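Sulfur carrier protein ThiS (Escherichia coli, PDB 1ZUD) carries sulfur as a small ubiquitin-like protein and donates it to the thiazole phosphate moiety during thiamine phosphate synthesis. Local coordinates at residues I3-Q8 against D55-F60. Sequence-based numbering, arbitrary orientation.
Sequences ILFNDQ and DQILLF
Ile3 reaches the neighbouring strand with the end of its side chain: with CG1 set between the backbone N and the carbonyl carbon (chi1 61°), the branch carries CD1 to within 4.0 Å of Ile57 CD1, on the face that Leu21 of helix 18-24 covers. Leu4 ties the backbones together, its N giving a nearly straight bond to Asp55 O and its O taking the N-H of Ile57 at 2.8 Å. On the other face its side chain runs beside that of Gln56, CD2 lying 3.9 Å from NE2, while Gln56 OE1 is bound by Gln38. Phe5 turns its ring to the same side as Ile3; with CG anti to the backbone N (chi1 -172°), the ring extends along the strand, CD2 passing Ile57 CB and CZ arriving 3.6 Å from Leu59 CB.

Asn6 N continues the ladder to Ile57 O, and where the chain then turns away its carboxamide takes over from the backbone. OD1 accepts from Leu59 N at 2.8 Å, and ND2 returns a 3.2 Å bond to Leu59 O, which it meets on a lone pair; the two bonds fix the rotation of the amide. With an alanine here the N-H and the carbonyl of Leu59 would probably both lose these partners, and the start of the turn its side-chain tie to that strand. Asp7 N reaches Ile57 O through a water, and its OD1, 3.9 Å from Leu58 CD2, forms a salt bridge with Arg230 of the ThiF chain. The type I' turn from Phe5 to Gln8 makes a beta hairpin of strands 2-5 and 8-11, and parallel pairing of its first strand with 56-61 gives the central strand pair of the ubiquitin-like beta-grasp fold.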
ATOM      1  N   ILE D   3     -10.419  27.347  14.690  1.00 38.74           N
ATOM      2  CA  ILE D   3     -10.619  26.067  14.026  1.00 33.19           C
ATOM      3  C   ILE D   3      -9.259  25.543  13.536  1.00 35.80           C
ATOM      4  O   ILE D   3      -8.237  26.211  13.598  1.00 33.59           O
ATOM      5  CB  ILE D   3     -11.525  26.156  12.729  1.00 27.55           C
ATOM      6  CG1 ILE D   3     -10.873  27.080  11.701  1.00 29.24           C
ATOM      7  CG2 ILE D   3     -12.938  26.620  13.069  1.00 29.75           C
ATOM      8  CD1 ILE D   3     -11.600  27.084  10.322  1.00 35.87           C
ATOM      9  N   LEU D   4      -9.284  24.324  13.032  1.00 38.10           N
ATOM     10  CA  LEU D   4      -8.122  23.715  12.442  1.00 36.85           C
ATOM     11  C   LEU D   4      -8.525  23.638  10.945  1.00 34.94           C
ATOM     12  O   LEU D   4      -9.625  23.187  10.613  1.00 35.37           O
ATOM     13  CB  LEU D   4      -7.923  22.327  13.048  1.00 40.21           C
ATOM     14  CG  LEU D   4      -6.469  21.839  13.002  1.00 47.65           C
ATOM     15  CD1 LEU D   4      -5.564  22.768  13.874  1.00 42.67           C
ATOM     16  CD2 LEU D   4      -6.403  20.389  13.510  1.00 41.75           C
ATOM     17  N   PHE D   5      -7.683  24.132  10.043  1.00 32.25           N
ATOM     18  CA  PHE D   5      -8.005  24.073   8.630  1.00 33.47           C
ATOM     19  C   PHE D   5      -6.828  23.393   7.924  1.00 35.96           C
ATOM     20  O   PHE D   5      -5.736  23.956   7.817  1.00 33.42           O
ATOM     21  CB  PHE D   5      -8.227  25.470   8.044  1.00 33.12           C
ATOM     22  CG  PHE D   5      -8.744  25.434   6.634  1.00 35.67           C
ATOM     23  CD1 PHE D   5      -7.869  25.389   5.538  1.00 33.95           C
ATOM     24  CD2 PHE D   5     -10.108  25.378   6.396  1.00 37.68           C
ATOM     25  CE1 PHE D   5      -8.365  25.295   4.238  1.00 38.39           C
ATOM     26  CE2 PHE D   5     -10.618  25.281   5.095  1.00 39.02           C
ATOM     27  CZ  PHE D   5      -9.762  25.242   4.013  1.00 32.92           C
ATOM     28  N   ASN D   6      -7.062  22.174   7.465  1.00 33.31           N
ATOM     29  CA  ASN D   6      -6.017  21.419   6.841  1.00 33.91           C
ATOM     30  C   ASN D   6      -4.852  21.292   7.828  1.00 36.61           C
ATOM     31  O   ASN D   6      -3.711  21.588   7.505  1.00 40.55           O
ATOM     32  CB  ASN D   6      -5.581  22.074   5.521  1.00 35.22           C
ATOM     33  CG  ASN D   6      -6.464  21.642   4.340  1.00 36.16           C
ATOM     34  OD1 ASN D   6      -7.282  20.733   4.482  1.00 39.60           O
ATOM     35  ND2 ASN D   6      -6.296  22.286   3.174  1.00 36.42           N
ATOM     36  N   ASP D   7      -5.189  20.828   9.025  1.00 36.10           N
ATOM     37  CA  ASP D   7      -4.275  20.582  10.131  1.00 45.27           C
ATOM     38  C   ASP D   7      -3.581  21.817  10.736  1.00 48.81           C
ATOM     39  O   ASP D   7      -2.825  21.679  11.704  1.00 50.63           O
ATOM     40  CB  ASP D   7      -3.216  19.533   9.722  1.00 47.10           C
ATOM     41  CG  ASP D   7      -3.837  18.260   9.136  1.00 50.82           C
ATOM     42  OD1 ASP D   7      -4.850  17.759   9.681  1.00 46.68           O
ATOM     43  OD2 ASP D   7      -3.294  17.751   8.127  1.00 54.81           O
ATOM     44  N   GLN D   8      -3.838  23.001  10.180  1.00 46.64           N
ATOM     45  CA  GLN D   8      -3.234  24.240  10.672  1.00 45.88           C
ATOM     46  C   GLN D   8      -4.250  25.108  11.437  1.00 45.75           C
ATOM     47  O   GLN D   8      -5.393  25.274  11.016  1.00 41.82           O
ATOM     48  CB  GLN D   8      -2.686  25.047   9.492  1.00 51.91           C
ATOM     49  CG  GLN D   8      -1.457  24.452   8.814  1.00 61.56           C
ATOM     50  CD  GLN D   8      -0.156  25.111   9.261  1.00 70.93           C
ATOM     51  OE1 GLN D   8       0.076  26.300   8.993  1.00 68.98           O
ATOM     52  NE2 GLN D   8       0.701  24.343   9.951  1.00 75.25           N
ATOM     53  N   ASP D  55     -13.869  23.295  15.053  1.00 37.22           N
ATOM     54  CA  ASP D  55     -14.077  22.304  13.980  1.00 35.10           C
ATOM     55  C   ASP D  55     -12.736  21.953  13.331  1.00 31.47           C
ATOM     56  O   ASP D  55     -11.865  22.807  13.241  1.00 29.69           O
ATOM     57  CB  ASP D  55     -15.031  22.857  12.907  1.00 31.50           C
ATOM     58  CG  ASP D  55     -16.482  22.461  13.164  1.00 40.24           C
ATOM     59  OD1 ASP D  55     -17.383  22.989  12.474  1.00 45.30           O
ATOM     60  OD2 ASP D  55     -16.720  21.612  14.061  1.00 43.46           O
ATOM     61  N   GLN D  56     -12.558  20.704  12.900  1.00 29.45           N
ATOM     62  CA  GLN D  56     -11.290  20.356  12.215  1.00 30.49           C
ATOM     63  C   GLN D  56     -11.683  20.159  10.763  1.00 24.66           C
ATOM     64  O   GLN D  56     -12.409  19.233  10.411  1.00 28.38           O
ATOM     65  CB  GLN D  56     -10.669  19.089  12.805  1.00 33.01           C
ATOM     66  CG  GLN D  56     -10.572  19.144  14.324  1.00 37.12           C
ATOM     67  CD  GLN D  56      -9.717  18.030  14.860  1.00 43.60           C
ATOM     68  OE1 GLN D  56      -9.856  16.887  14.444  1.00 49.50           O
ATOM     69  NE2 GLN D  56      -8.824  18.353  15.788  1.00 48.49           N
ATOM     70  N   ILE D  57     -11.223  21.060   9.915  1.00 26.81           N
ATOM     71  CA  ILE D  57     -11.655  21.022   8.535  1.00 26.25           C
ATOM     72  C   ILE D  57     -10.536  20.671   7.568  1.00 29.63           C
ATOM     73  O   ILE D  57      -9.399  21.089   7.747  1.00 32.07           O
ATOM     74  CB  ILE D  57     -12.226  22.377   8.162  1.00 24.67           C
ATOM     75  CG1 ILE D  57     -13.355  22.758   9.152  1.00 34.49           C
ATOM     76  CG2 ILE D  57     -12.873  22.312   6.784  1.00 31.33           C
ATOM     77  CD1 ILE D  57     -13.877  24.182   8.895  1.00 27.66           C
ATOM     78  N   LEU D  58     -10.883  19.882   6.559  1.00 29.98           N
ATOM     79  CA  LEU D  58      -9.946  19.478   5.495  1.00 30.89           C
ATOM     80  C   LEU D  58     -10.611  19.831   4.181  1.00 30.48           C
ATOM     81  O   LEU D  58     -11.789  19.520   3.948  1.00 33.32           O
ATOM     82  CB  LEU D  58      -9.730  17.963   5.488  1.00 31.81           C
ATOM     83  CG  LEU D  58      -9.211  17.319   6.757  1.00 35.84           C
ATOM     84  CD1 LEU D  58      -8.932  15.853   6.465  1.00 42.52           C
ATOM     85  CD2 LEU D  58      -7.908  18.046   7.210  1.00 40.16           C
ATOM     86  N   LEU D  59      -9.863  20.499   3.335  1.00 25.23           N
ATOM     87  CA  LEU D  59     -10.341  20.870   2.032  1.00 28.96           C
ATOM     88  C   LEU D  59      -9.319  20.229   1.078  1.00 30.17           C
ATOM     89  O   LEU D  59      -8.135  20.526   1.177  1.00 35.37           O
ATOM     90  CB  LEU D  59     -10.299  22.373   1.899  1.00 26.50           C
ATOM     91  CG  LEU D  59     -10.675  22.756   0.489  1.00 31.88           C
ATOM     92  CD1 LEU D  59     -12.162  22.394   0.264  1.00 33.22           C
ATOM     93  CD2 LEU D  59     -10.355  24.245   0.282  1.00 36.78           C
ATOM     94  N   PHE D  60      -9.744  19.341   0.193  1.00 28.12           N
ATOM     95  CA  PHE D  60      -8.767  18.674  -0.709  1.00 32.35           C
ATOM     96  C   PHE D  60      -9.342  18.494  -2.114  1.00 29.25           C
ATOM     97  O   PHE D  60     -10.549  18.568  -2.330  1.00 28.66           O
ATOM     98  CB  PHE D  60      -8.338  17.293  -0.120  1.00 26.26           C
ATOM     99  CG  PHE D  60      -9.515  16.394   0.269  1.00 32.20           C
ATOM    100  CD1 PHE D  60     -10.255  16.642   1.438  1.00 30.89           C
ATOM    101  CD2 PHE D  60      -9.926  15.365  -0.567  1.00 25.71           C
ATOM    102  CE1 PHE D  60     -11.396  15.867   1.756  1.00 30.53           C
ATOM    103  CE2 PHE D  60     -11.055  14.582  -0.265  1.00 26.58           C
ATOM    104  CZ  PHE D  60     -11.800  14.836   0.914  1.00 26.33           C
TER
HETATM  105  O   HOH W   1      -7.635  20.549   9.795  1.00 35.87           O